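Alcohol dehydrogenase IV (Corynebacterium glutamicum, PDB 3IV7) probably acts as a nicotinamide-dependent maleylacetate reductase, a member of the iron-containing alcohol dehydrogenase family. Local coordinates at residues N4-T12 with N186-L194; V72-R81 with G102-T110. All coordinates share one frame; numbering follows the deposited sequence.

In the fold
Interactions 1 and 2 are both largely buried, yet they join different elements and lie with their centres about 32 Å apart. Interaction 1 sets the start of strand 7-20 against the N-terminus of helix 189-211, beside the second subunit, whose own strand continues the sheet. Interaction 2 joins helices 74-86 and 98-111, with no other chain of the assembly touching it; these helices pack near strands 40-43 and 63-65, at the far side of the parallel sheet from strand 7-20, the outermost strand within this chain. The chemistry follows location: 4-12 with 186-194 relies on rings and a histidine-carboxylate bond, whereas 72-81 with 102-110 combines small aliphatic groups with one arginine on a backbone carbonyl.

Interaction 1: residues N4-T12 with N186-L194; sequences NSLAFNHDT and NADPINAVL
H10 and F8 of the strand bear on a capping box, formed by D188 and N191, that starts helix 189-211, a worked example of one carboxylate shared between a helix start and a strand. The polar part centres on D188. Its OD1 accepts a backbone bond from N191 N at 2.8 Å and a weak one from I190 N; in turn N191 OD1 accepts from D188 N. N191 ND2 holds N186 O and is also bonded to S235 of helix 216-236, a second partner that helps hold the amide in place. The other D188 oxygen is left for the strand.

The apolar part includes two CH-pi contacts over ring faces. With chi1 at 64°, F8 has its CG between its own N and carbonyl carbon, which lays the ring against P189, whose CD lies over one face, 4.2 Å from the centroid. F8 CB rests 3.8 Å from D188 CB. The ring also meets F19 of the second subunit, the planes nearly parallel, where the strand pairs antiparallel across the dimer interface. I190 covers H10 in the same way: its CD1 sits over the imidazole, 4.1 Å from the centroid, while its CG2 approaches CE1. A purely aliphatic contact joins P189 CG to L6 CD1 at 3.8 Å, the two side chains sliding past each other in opposite directions.

The strand and helix cap are finally tied by a histidine-carboxylate bond. H10 ND1 reaches D188 OD2 at 2.7 Å, on the syn side of the carboxylate, with the oxygen 3° out of the imidazole plane.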
ATOM      1  N   ASN A   4      10.184   2.767  23.654  1.00 41.39           N
ATOM      2  CA  ASN A   4       9.110   1.976  23.013  1.00 41.13           C
ATOM      3  C   ASN A   4       8.417   2.749  21.876  1.00 40.77           C
ATOM      4  O   ASN A   4       7.222   2.566  21.628  1.00 43.54           O
ATOM      5  CB  ASN A   4       8.081   1.552  24.069  1.00 41.47           C
ATOM      6  N   SER A   5       9.180   3.574  21.158  1.00 37.36           N
ATOM      7  CA  SER A   5       8.628   4.397  20.062  1.00 34.53           C
ATOM      8  C   SER A   5       8.335   3.571  18.808  1.00 33.86           C
ATOM      9  O   SER A   5       8.679   2.403  18.732  1.00 37.16           O
ATOM     10  CB  SER A   5       9.586   5.548  19.728  1.00 35.37           C
ATOM     11  OG  SER A   5      10.845   5.071  19.278  1.00 25.42           O
ATOM     12  N   LEU A   6       7.672   4.182  17.834  1.00 31.84           N
ATOM     13  CA  LEU A   6       7.303   3.494  16.619  1.00 28.20           C
ATOM     14  C   LEU A   6       8.515   2.925  15.858  1.00 28.47           C
ATOM     15  O   LEU A   6       9.470   3.645  15.529  1.00 26.36           O
ATOM     16  CB  LEU A   6       6.516   4.428  15.699  1.00 30.20           C
ATOM     17  CG  LEU A   6       5.981   3.808  14.403  1.00 27.30           C
ATOM     18  CD1 LEU A   6       5.264   2.493  14.690  1.00 29.89           C
ATOM     19  CD2 LEU A   6       5.052   4.806  13.689  1.00 30.58           C
ATOM     20  N   ALA A   7       8.459   1.641  15.569  1.00 26.96           N
ATOM     21  CA  ALA A   7       9.521   0.981  14.864  1.00 26.75           C
ATOM     22  C   ALA A   7       8.953  -0.112  14.018  1.00 27.61           C
ATOM     23  O   ALA A   7       8.144  -0.900  14.493  1.00 30.41           O
ATOM     24  CB  ALA A   7      10.521   0.416  15.848  1.00 26.14           C
ATOM     25  N   PHE A   8       9.360  -0.157  12.749  1.00 26.80           N
ATOM     26  CA  PHE A   8       8.944  -1.202  11.846  1.00 23.16           C
ATOM     27  C   PHE A   8       9.823  -1.313  10.601  1.00 23.17           C
ATOM     28  O   PHE A   8      10.619  -0.423  10.285  1.00 21.48           O
ATOM     29  CB  PHE A   8       7.463  -1.035  11.431  1.00 26.38           C
ATOM     30  CG  PHE A   8       7.170   0.225  10.649  1.00 29.05           C
ATOM     31  CD1 PHE A   8       6.755   1.390  11.301  1.00 20.21           C
ATOM     32  CD2 PHE A   8       7.236   0.230   9.243  1.00 29.26           C
ATOM     33  CE1 PHE A   8       6.467   2.555  10.561  1.00 28.09           C
ATOM     34  CE2 PHE A   8       6.980   1.411   8.509  1.00 25.84           C
ATOM     35  CZ  PHE A   8       6.571   2.543   9.152  1.00 16.51           C
ATOM     36  N   ASN A   9       9.729  -2.469   9.961  1.00 26.42           N
ATOM     37  CA  ASN A   9      10.406  -2.766   8.714  1.00 27.72           C
ATOM     38  C   ASN A   9       9.318  -3.308   7.780  1.00 29.18           C
ATOM     39  O   ASN A   9       8.777  -4.412   7.994  1.00 31.13           O
ATOM     40  CB  ASN A   9      11.507  -3.807   8.966  1.00 31.33           C
ATOM     41  CG  ASN A   9      12.417  -4.032   7.740  1.00 35.07           C
ATOM     42  OD1 ASN A   9      11.985  -3.905   6.601  1.00 42.66           O
ATOM     43  ND2 ASN A   9      13.675  -4.406   7.996  1.00 32.88           N
ATOM     44  N   HIS A  10       8.948  -2.521   6.779  1.00 27.06           N
ATOM     45  CA  HIS A  10       7.819  -2.866   5.935  1.00 25.91           C
ATOM     46  C   HIS A  10       8.240  -3.081   4.477  1.00 24.95           C
ATOM     47  O   HIS A  10       8.913  -2.233   3.865  1.00 25.40           O
ATOM     48  CB  HIS A  10       6.739  -1.770   6.016  1.00 27.23           C
ATOM     49  CG  HIS A  10       5.578  -2.010   5.108  1.00 28.95           C
ATOM     50  ND1 HIS A  10       4.448  -2.680   5.515  1.00 31.10           N
ATOM     51  CD2 HIS A  10       5.407  -1.750   3.791  1.00 24.82           C
ATOM     52  CE1 HIS A  10       3.629  -2.822   4.488  1.00 28.13           C
ATOM     53  NE2 HIS A  10       4.182  -2.251   3.436  1.00 28.94           N
ATOM     54  N   ASP A  11       7.822  -4.200   3.924  1.00 23.26           N
ATOM     55  CA  ASP A  11       8.045  -4.495   2.513  1.00 25.04           C
ATOM     56  C   ASP A  11       6.767  -4.252   1.741  1.00 27.13           C
ATOM     57  O   ASP A  11       5.783  -4.974   1.912  1.00 29.95           O
ATOM     58  CB  ASP A  11       8.461  -5.936   2.319  1.00 26.92           C
ATOM     59  CG  ASP A  11       9.823  -6.219   2.899  1.00 33.16           C
ATOM     60  OD1 ASP A  11      10.824  -5.685   2.375  1.00 38.85           O
ATOM     61  OD2 ASP A  11       9.891  -6.966   3.876  1.00 40.62           O
ATOM     62  N   THR A  12       6.778  -3.239   0.889  1.00 23.59           N
ATOM     63  CA  THR A  12       5.681  -3.053  -0.047  1.00 26.44           C
ATOM     64  C   THR A  12       6.027  -3.851  -1.282  1.00 25.08           C
ATOM     65  O   THR A  12       7.045  -3.624  -1.879  1.00 23.40           O
ATOM     66  CB  THR A  12       5.495  -1.622  -0.404  1.00 24.61           C
ATOM     67  OG1 THR A  12       5.130  -0.895   0.782  1.00 27.05           O
ATOM     68  CG2 THR A  12       4.400  -1.484  -1.477  1.00 22.89           C
ATOM     69  N   ASN A 186       4.334  -9.556  12.171  1.00 31.97           N
ATOM     70  CA  ASN A 186       4.960  -8.336  11.624  1.00 31.14           C
ATOM     71  C   ASN A 186       3.930  -7.252  11.350  1.00 28.33           C
ATOM     72  O   ASN A 186       4.024  -6.536  10.373  1.00 27.79           O
ATOM     73  CB  ASN A 186       5.744  -8.660  10.360  1.00 31.35           C
ATOM     74  CG  ASN A 186       6.788  -9.761  10.586  1.00 38.26           C
ATOM     75  OD1 ASN A 186       6.664 -10.866  10.055  1.00 41.47           O
ATOM     76  ND2 ASN A 186       7.775  -9.477  11.410  1.00 42.40           N
ATOM     77  N   ALA A 187       2.938  -7.164  12.228  1.00 24.75           N
ATOM     78  CA  ALA A 187       1.975  -6.109  12.182  1.00 25.42           C
ATOM     79  C   ALA A 187       2.733  -4.781  12.171  1.00 24.43           C
ATOM     80  O   ALA A 187       3.715  -4.605  12.904  1.00 24.07           O
ATOM     81  CB  ALA A 187       1.027  -6.182  13.444  1.00 23.33           C
ATOM     82  N   ASP A 188       2.276  -3.845  11.354  1.00 24.50           N
ATOM     83  CA  ASP A 188       2.859  -2.469  11.354  1.00 22.39           C
ATOM     84  C   ASP A 188       1.733  -1.490  10.960  1.00 22.58           C
ATOM     85  O   ASP A 188       0.635  -1.932  10.680  1.00 22.74           O
ATOM     86  CB  ASP A 188       4.099  -2.388  10.434  1.00 21.67           C
ATOM     87  CG  ASP A 188       3.756  -2.527   8.934  1.00 32.52           C
ATOM     88  OD1 ASP A 188       2.727  -1.944   8.489  1.00 25.56           O
ATOM     89  OD2 ASP A 188       4.564  -3.180   8.194  1.00 26.61           O
ATOM     90  N   PRO A 189       1.999  -0.166  10.978  1.00 23.67           N
ATOM     91  CA  PRO A 189       0.902   0.771  10.746  1.00 22.54           C
ATOM     92  C   PRO A 189       0.310   0.745   9.365  1.00 25.00           C
ATOM     93  O   PRO A 189      -0.864   1.123   9.201  1.00 24.81           O
ATOM     94  CB  PRO A 189       1.539   2.160  11.030  1.00 22.97           C
ATOM     95  CG  PRO A 189       2.660   1.883  11.948  1.00 25.13           C
ATOM     96  CD  PRO A 189       3.180   0.502  11.583  1.00 26.49           C
ATOM     97  N   ILE A 190       1.097   0.309   8.375  1.00 25.82           N
ATOM     98  CA  ILE A 190       0.651   0.268   6.987  1.00 22.43           C
ATOM     99  C   ILE A 190      -0.218  -0.957   6.750  1.00 25.71           C
ATOM    100  O   ILE A 190      -1.334  -0.829   6.248  1.00 24.33           O
ATOM    101  CB  ILE A 190       1.830   0.281   6.015  1.00 20.92           C
ATOM    102  CG1 ILE A 190       2.608   1.585   6.192  1.00 23.89           C
ATOM    103  CG2 ILE A 190       1.311   0.127   4.529  1.00 20.03           C
ATOM    104  CD1 ILE A 190       4.007   1.566   5.688  1.00 21.92           C
ATOM    105  N   ASN A 191       0.279  -2.159   7.088  1.00 24.86           N
ATOM    106  CA  ASN A 191      -0.572  -3.324   6.933  1.00 26.12           C
ATOM    107  C   ASN A 191      -1.837  -3.224   7.838  1.00 28.32           C
ATOM    108  O   ASN A 191      -2.885  -3.766   7.499  1.00 28.41           O
ATOM    109  CB  ASN A 191       0.177  -4.663   7.074  1.00 25.56           C
ATOM    110  CG  ASN A 191       0.924  -4.819   8.399  1.00 25.98           C
ATOM    111  OD1 ASN A 191       0.357  -4.638   9.467  1.00 24.60           O
ATOM    112  ND2 ASN A 191       2.181  -5.298   8.319  1.00 24.32           N
ATOM    113  N   ALA A 192      -1.726  -2.493   8.954  1.00 24.20           N
ATOM    114  CA  ALA A 192      -2.869  -2.246   9.819  1.00 23.78           C
ATOM    115  C   ALA A 192      -3.940  -1.428   9.088  1.00 25.57           C
ATOM    116  O   ALA A 192      -5.122  -1.789   9.109  1.00 25.16           O
ATOM    117  CB  ALA A 192      -2.445  -1.538  11.070  1.00 20.83           C
ATOM    118  N   VAL A 193      -3.545  -0.316   8.458  1.00 27.95           N
ATOM    119  CA  VAL A 193      -4.545   0.527   7.802  1.00 28.54           C
ATOM    120  C   VAL A 193      -5.171  -0.216   6.621  1.00 27.59           C
ATOM    121  O   VAL A 193      -6.394  -0.170   6.423  1.00 27.89           O
ATOM    122  CB  VAL A 193      -4.001   1.892   7.396  1.00 32.73           C
ATOM    123  CG1 VAL A 193      -3.127   1.779   6.195  1.00 33.17           C
ATOM    124  CG2 VAL A 193      -5.181   2.862   7.144  1.00 31.24           C
ATOM    125  N   LEU A 194      -4.370  -1.010   5.917  1.00 28.83           N
ATOM    126  CA  LEU A 194      -4.909  -1.816   4.810  1.00 27.31           C
ATOM    127  C   LEU A 194      -5.890  -2.880   5.337  1.00 28.65           C
ATOM    128  O   LEU A 194      -6.922  -3.083   4.755  1.00 31.19           O
ATOM    129  CB  LEU A 194      -3.785  -2.461   3.983  1.00 23.25           C
ATOM    130  CG  LEU A 194      -2.859  -1.440   3.272  1.00 31.13           C
ATOM    131  CD1 LEU A 194      -1.736  -2.138   2.521  1.00 32.96           C
ATOM    132  CD2 LEU A 194      -3.668  -0.534   2.319  1.00 30.26           C
TER

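Interaction 2: residues V72-R81 with G102-T110; sequences VPIEVAERAR and GLAKAIAMT
R81 of helix 74-86 lies as a knob among A106, I107, M109 and T110 of helix 98-111, and the course of its side chain shows how an arginine can join two helices. From CB, 4.1 Å from T110 OG1, the chain turns with CG anti to the carbonyl carbon (chi1 -73°) and then runs extended to NE. CG passes I107 CA, and CD comes within 3.2 Å of T110 OG1. NE and NH2 then grip one atom, A106 O, side-on, at 2.8 and 2.9 Å; both come from the same face of the carbonyl, above its plane rather than on a lone pair. NH1 forms a salt bridge with E78 OE2 one turn back in its own helix, so the guanidinium has bonds along its edge from both helices. Its faces are covered as well, by T110 CG2 on one and A77 CB on the other, while the selenium of M109, a selenomethionine, lies in its plane near NH2.

Elsewhere the fit is aliphatic. A77 CB meets A106 CB at 3.7 Å, A80 CB abuts I107 CD1 at 3.6 Å, and L103 CD1 lies between V72, V76, A77 and A80. The helices cross at -65°; L103 and I107 also touch strand 40-43, and A80 and L103 touch H65. Helix 74-86 links strand 63-65 to 91-96 and helix 98-111 links 91-96 to 115-119, consecutive beta-alpha-beta crossovers of a Rossmann-like parallel sheet.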
ATOM      1  N   VAL A  72      -2.240 -28.395  -3.901  1.00 29.33           N
ATOM      2  CA  VAL A  72      -1.135 -28.477  -4.879  1.00 26.35           C
ATOM      3  C   VAL A  72      -0.140 -29.604  -4.591  1.00 28.78           C
ATOM      4  O   VAL A  72       0.932 -29.371  -4.030  1.00 27.19           O
ATOM      5  CB  VAL A  72      -0.388 -27.109  -5.035  1.00 25.21           C
ATOM      6  CG1 VAL A  72       0.475 -27.086  -6.337  1.00 22.03           C
ATOM      7  CG2 VAL A  72      -1.385 -25.954  -5.070  1.00 26.09           C
ATOM      8  N   PRO A  73      -0.514 -30.845  -4.961  1.00 29.47           N
ATOM      9  CA  PRO A  73       0.395 -31.956  -4.836  1.00 27.23           C
ATOM     10  C   PRO A  73       1.606 -31.703  -5.673  1.00 29.66           C
ATOM     11  O   PRO A  73       1.489 -31.165  -6.764  1.00 27.31           O
ATOM     12  CB  PRO A  73      -0.403 -33.147  -5.408  1.00 27.10           C
ATOM     13  CG  PRO A  73      -1.839 -32.757  -5.216  1.00 30.47           C
ATOM     14  CD  PRO A  73      -1.864 -31.269  -5.391  1.00 29.12           C
ATOM     15  N   ILE A  74       2.759 -32.146  -5.186  1.00 30.14           N
ATOM     16  CA  ILE A  74       4.005 -31.908  -5.846  1.00 25.61           C
ATOM     17  C   ILE A  74       4.022 -32.543  -7.219  1.00 26.50           C
ATOM     18  O   ILE A  74       4.570 -31.968  -8.147  1.00 24.52           O
ATOM     19  CB  ILE A  74       5.221 -32.418  -5.003  1.00 24.31           C
ATOM     20  CG1 ILE A  74       6.555 -32.000  -5.675  1.00 20.23           C
ATOM     21  CG2 ILE A  74       5.163 -33.967  -4.829  1.00 20.19           C
ATOM     22  CD1 ILE A  74       6.692 -30.458  -5.941  1.00 21.18           C
ATOM     23  N   GLU A  75       3.357 -33.697  -7.369  1.00 27.80           N
ATOM     24  CA  GLU A  75       3.293 -34.376  -8.667  1.00 25.20           C
ATOM     25  C   GLU A  75       2.482 -33.545  -9.694  1.00 23.26           C
ATOM     26  O   GLU A  75       2.763 -33.556 -10.885  1.00 25.76           O
ATOM     27  CB  GLU A  75       2.677 -35.773  -8.533  1.00 28.39           C
ATOM     28  CG  GLU A  75       3.423 -36.747  -7.520  1.00 29.23           C
ATOM     29  CD  GLU A  75       2.970 -36.547  -6.053  1.00 32.27           C
ATOM     30  OE1 GLU A  75       2.125 -35.671  -5.796  1.00 27.88           O
ATOM     31  OE2 GLU A  75       3.455 -37.274  -5.166  1.00 34.02           O
ATOM     32  N   VAL A  76       1.466 -32.875  -9.224  1.00 23.80           N
ATOM     33  CA  VAL A  76       0.654 -32.016 -10.086  1.00 26.44           C
ATOM     34  C   VAL A  76       1.464 -30.741 -10.452  1.00 26.74           C
ATOM     35  O   VAL A  76       1.469 -30.305 -11.587  1.00 22.80           O
ATOM     36  CB  VAL A  76      -0.673 -31.674  -9.382  1.00 26.19           C
ATOM     37  CG1 VAL A  76      -1.478 -30.612 -10.159  1.00 29.70           C
ATOM     38  CG2 VAL A  76      -1.506 -32.998  -9.157  1.00 24.41           C
ATOM     39  N   ALA A  77       2.164 -30.172  -9.468  1.00 27.92           N
ATOM     40  CA  ALA A  77       3.026 -29.025  -9.726  1.00 25.87           C
ATOM     41  C   ALA A  77       4.106 -29.418 -10.760  1.00 25.15           C
ATOM     42  O   ALA A  77       4.339 -28.688 -11.739  1.00 25.44           O
ATOM     43  CB  ALA A  77       3.665 -28.539  -8.432  1.00 23.29           C
ATOM     44  N   GLU A  78       4.710 -30.599 -10.580  1.00 23.17           N
ATOM     45  CA  GLU A  78       5.783 -31.065 -11.486  1.00 25.95           C
ATOM     46  C   GLU A  78       5.311 -31.245 -12.937  1.00 24.69           C
ATOM     47  O   GLU A  78       6.025 -30.856 -13.863  1.00 23.59           O
ATOM     48  CB  GLU A  78       6.460 -32.341 -10.959  1.00 26.78           C
ATOM     49  CG  GLU A  78       7.413 -32.076  -9.784  1.00 32.56           C
ATOM     50  CD  GLU A  78       8.674 -31.331 -10.213  1.00 31.80           C
ATOM     51  OE1 GLU A  78       9.559 -31.965 -10.789  1.00 33.26           O
ATOM     52  OE2 GLU A  78       8.789 -30.118  -9.961  1.00 27.74           O
ATOM     53  N   ARG A  79       4.124 -31.831 -13.133  1.00 25.46           N
ATOM     54  CA  ARG A  79       3.527 -31.906 -14.494  1.00 24.56           C
ATOM     55  C   ARG A  79       3.281 -30.520 -15.080  1.00 23.46           C
ATOM     56  O   ARG A  79       3.621 -30.274 -16.219  1.00 25.93           O
ATOM     57  CB  ARG A  79       2.215 -32.689 -14.486  1.00 24.49           C
ATOM     58  CG  ARG A  79       2.410 -34.210 -14.477  1.00 25.30           C
ATOM     59  CD  ARG A  79       1.070 -34.947 -14.636  1.00 21.68           C
ATOM     60  NE  ARG A  79       0.186 -34.795 -13.466  1.00 19.26           N
ATOM     61  CZ  ARG A  79       0.253 -35.542 -12.356  1.00 19.10           C
ATOM     62  NH1 ARG A  79       1.212 -36.446 -12.195  1.00 30.90           N
ATOM     63  NH2 ARG A  79      -0.599 -35.340 -11.380  1.00 30.28           N
ATOM     64  N   ALA A  80       2.692 -29.614 -14.291  1.00 24.61           N
ATOM     65  CA  ALA A  80       2.417 -28.236 -14.779  1.00 24.05           C
ATOM     66  C   ALA A  80       3.708 -27.516 -15.175  1.00 25.23           C
ATOM     67  O   ALA A  80       3.748 -26.817 -16.189  1.00 25.83           O
ATOM     68  CB  ALA A  80       1.662 -27.438 -13.747  1.00 18.90           C
ATOM     69  N   ARG A  81       4.778 -27.724 -14.405  1.00 24.99           N
ATOM     70  CA  ARG A  81       6.050 -27.049 -14.685  1.00 23.13           C
ATOM     71  C   ARG A  81       6.617 -27.554 -15.989  1.00 24.52           C
ATOM     72  O   ARG A  81       7.163 -26.786 -16.756  1.00 23.21           O
ATOM     73  CB  ARG A  81       7.069 -27.277 -13.553  1.00 23.71           C
ATOM     74  CG  ARG A  81       6.767 -26.499 -12.282  1.00 19.70           C
ATOM     75  CD  ARG A  81       7.387 -27.145 -11.057  1.00 24.78           C
ATOM     76  NE  ARG A  81       7.106 -26.390  -9.801  1.00 22.04           N
ATOM     77  CZ  ARG A  81       7.343 -26.862  -8.570  1.00 19.44           C
ATOM     78  NH1 ARG A  81       7.804 -28.090  -8.398  1.00 20.12           N
ATOM     79  NH2 ARG A  81       7.076 -26.120  -7.505  1.00 19.47           N
ATOM     80  N   GLY A 102      -2.820 -21.271  -6.829  1.00 27.33           N
ATOM     81  CA  GLY A 102      -1.775 -22.056  -6.154  1.00 26.03           C
ATOM     82  C   GLY A 102      -0.875 -22.805  -7.134  1.00 25.05           C
ATOM     83  O   GLY A 102       0.359 -22.876  -6.934  1.00 23.45           O
ATOM     84  N   LEU A 103      -1.473 -23.361  -8.196  1.00 25.31           N
ATOM     85  CA  LEU A 103      -0.713 -24.088  -9.189  1.00 25.58           C
ATOM     86  C   LEU A 103       0.152 -23.141 -10.027  1.00 24.02           C
ATOM     87  O   LEU A 103       1.303 -23.454 -10.336  1.00 22.76           O
ATOM     88  CB  LEU A 103      -1.635 -24.934 -10.084  1.00 26.74           C
ATOM     89  CG  LEU A 103      -0.933 -25.841 -11.106  1.00 30.33           C
ATOM     90  CD1 LEU A 103       0.007 -26.824 -10.421  1.00 24.64           C
ATOM     91  CD2 LEU A 103      -1.949 -26.600 -12.030  1.00 26.42           C
ATOM     92  N   ALA A 104      -0.377 -21.974 -10.365  1.00 25.20           N
ATOM     93  CA  ALA A 104       0.397 -20.992 -11.119  1.00 23.81           C
ATOM     94  C   ALA A 104       1.612 -20.612 -10.289  1.00 23.14           C
ATOM     95  O   ALA A 104       2.721 -20.549 -10.798  1.00 22.57           O
ATOM     96  CB  ALA A 104      -0.468 -19.750 -11.467  1.00 21.41           C
ATOM     97  N   LYS A 105       1.411 -20.444  -8.989  1.00 24.96           N
ATOM     98  CA  LYS A 105       2.500 -20.108  -8.095  1.00 23.91           C
ATOM     99  C   LYS A 105       3.535 -21.233  -8.079  1.00 22.23           C
ATOM    100  O   LYS A 105       4.731 -20.983  -8.115  1.00 22.54           O
ATOM    101  CB  LYS A 105       1.971 -19.858  -6.676  1.00 25.16           C
ATOM    102  CG  LYS A 105       1.237 -18.510  -6.475  1.00 26.00           C
ATOM    103  CD  LYS A 105       0.760 -18.397  -5.024  1.00 27.86           C
ATOM    104  CE  LYS A 105       0.452 -16.953  -4.642  1.00 30.77           C
ATOM    105  NZ  LYS A 105      -0.046 -16.850  -3.261  1.00 26.13           N
ATOM    106  N   ALA A 106       3.073 -22.472  -7.972  1.00 22.21           N
ATOM    107  CA  ALA A 106       3.989 -23.599  -7.943  1.00 21.46           C
ATOM    108  C   ALA A 106       4.880 -23.604  -9.204  1.00 21.36           C
ATOM    109  O   ALA A 106       6.091 -23.863  -9.116  1.00 24.48           O
ATOM    110  CB  ALA A 106       3.249 -24.911  -7.775  1.00 15.88           C
ATOM    111  N   ILE A 107       4.304 -23.255 -10.348  1.00 24.00           N
ATOM    112  CA  ILE A 107       5.070 -23.188 -11.608  1.00 22.60           C
ATOM    113  C   ILE A 107       6.104 -22.076 -11.563  1.00 23.12           C
ATOM    114  O   ILE A 107       7.242 -22.267 -11.969  1.00 21.54           O
ATOM    115  CB  ILE A 107       4.170 -22.966 -12.844  1.00 24.42           C
ATOM    116  CG1 ILE A 107       3.179 -24.118 -13.009  1.00 26.53           C
ATOM    117  CG2 ILE A 107       5.058 -22.887 -14.132  1.00 20.02           C
ATOM    118  CD1 ILE A 107       2.057 -23.845 -14.065  1.00 27.86           C
ATOM    119  N   ALA A 108       5.700 -20.900 -11.073  1.00 24.59           N
ATOM    120  CA  ALA A 108       6.621 -19.762 -10.963  1.00 24.33           C
ATOM    121  C   ALA A 108       7.804 -20.040 -10.014  1.00 25.07           C
ATOM    122  O   ALA A 108       8.886 -19.489 -10.187  1.00 24.51           O
ATOM    123  CB  ALA A 108       5.867 -18.537 -10.512  1.00 20.07           C
HETATM  124  N   MSE A 109       7.599 -20.891  -9.017  1.00 23.61           N
HETATM  125  CA  MSE A 109       8.673 -21.212  -8.058  1.00 23.65           C
HETATM  126  C   MSE A 109       9.920 -21.691  -8.740  1.00 25.32           C
HETATM  127  O   MSE A 109      11.029 -21.362  -8.312  1.00 25.51           O
HETATM  128  CB  MSE A 109       8.227 -22.287  -7.077  1.00 24.23           C
HETATM  129  CG  MSE A 109       7.162 -21.854  -6.114  1.00 23.52           C
HETATM  130 SE   MSE A 109       6.493 -23.391  -5.070  0.75 24.86          SE
HETATM  131  CE  MSE A 109       8.061 -23.738  -4.031  1.00 22.95           C
ATOM    132  N   THR A 110       9.756 -22.532  -9.760  1.00 22.65           N
ATOM    133  CA  THR A 110      10.895 -23.123 -10.447  1.00 22.30           C
ATOM    134  C   THR A 110      11.259 -22.466 -11.787  1.00 23.25           C
ATOM    135  O   THR A 110      12.387 -22.555 -12.204  1.00 25.53           O
ATOM    136  CB  THR A 110      10.682 -24.595 -10.679  1.00 18.34           C
ATOM    137  OG1 THR A 110       9.513 -24.789 -11.486  1.00 21.56           O
ATOM    138  CG2 THR A 110      10.489 -25.316  -9.335  1.00 23.97           C
TER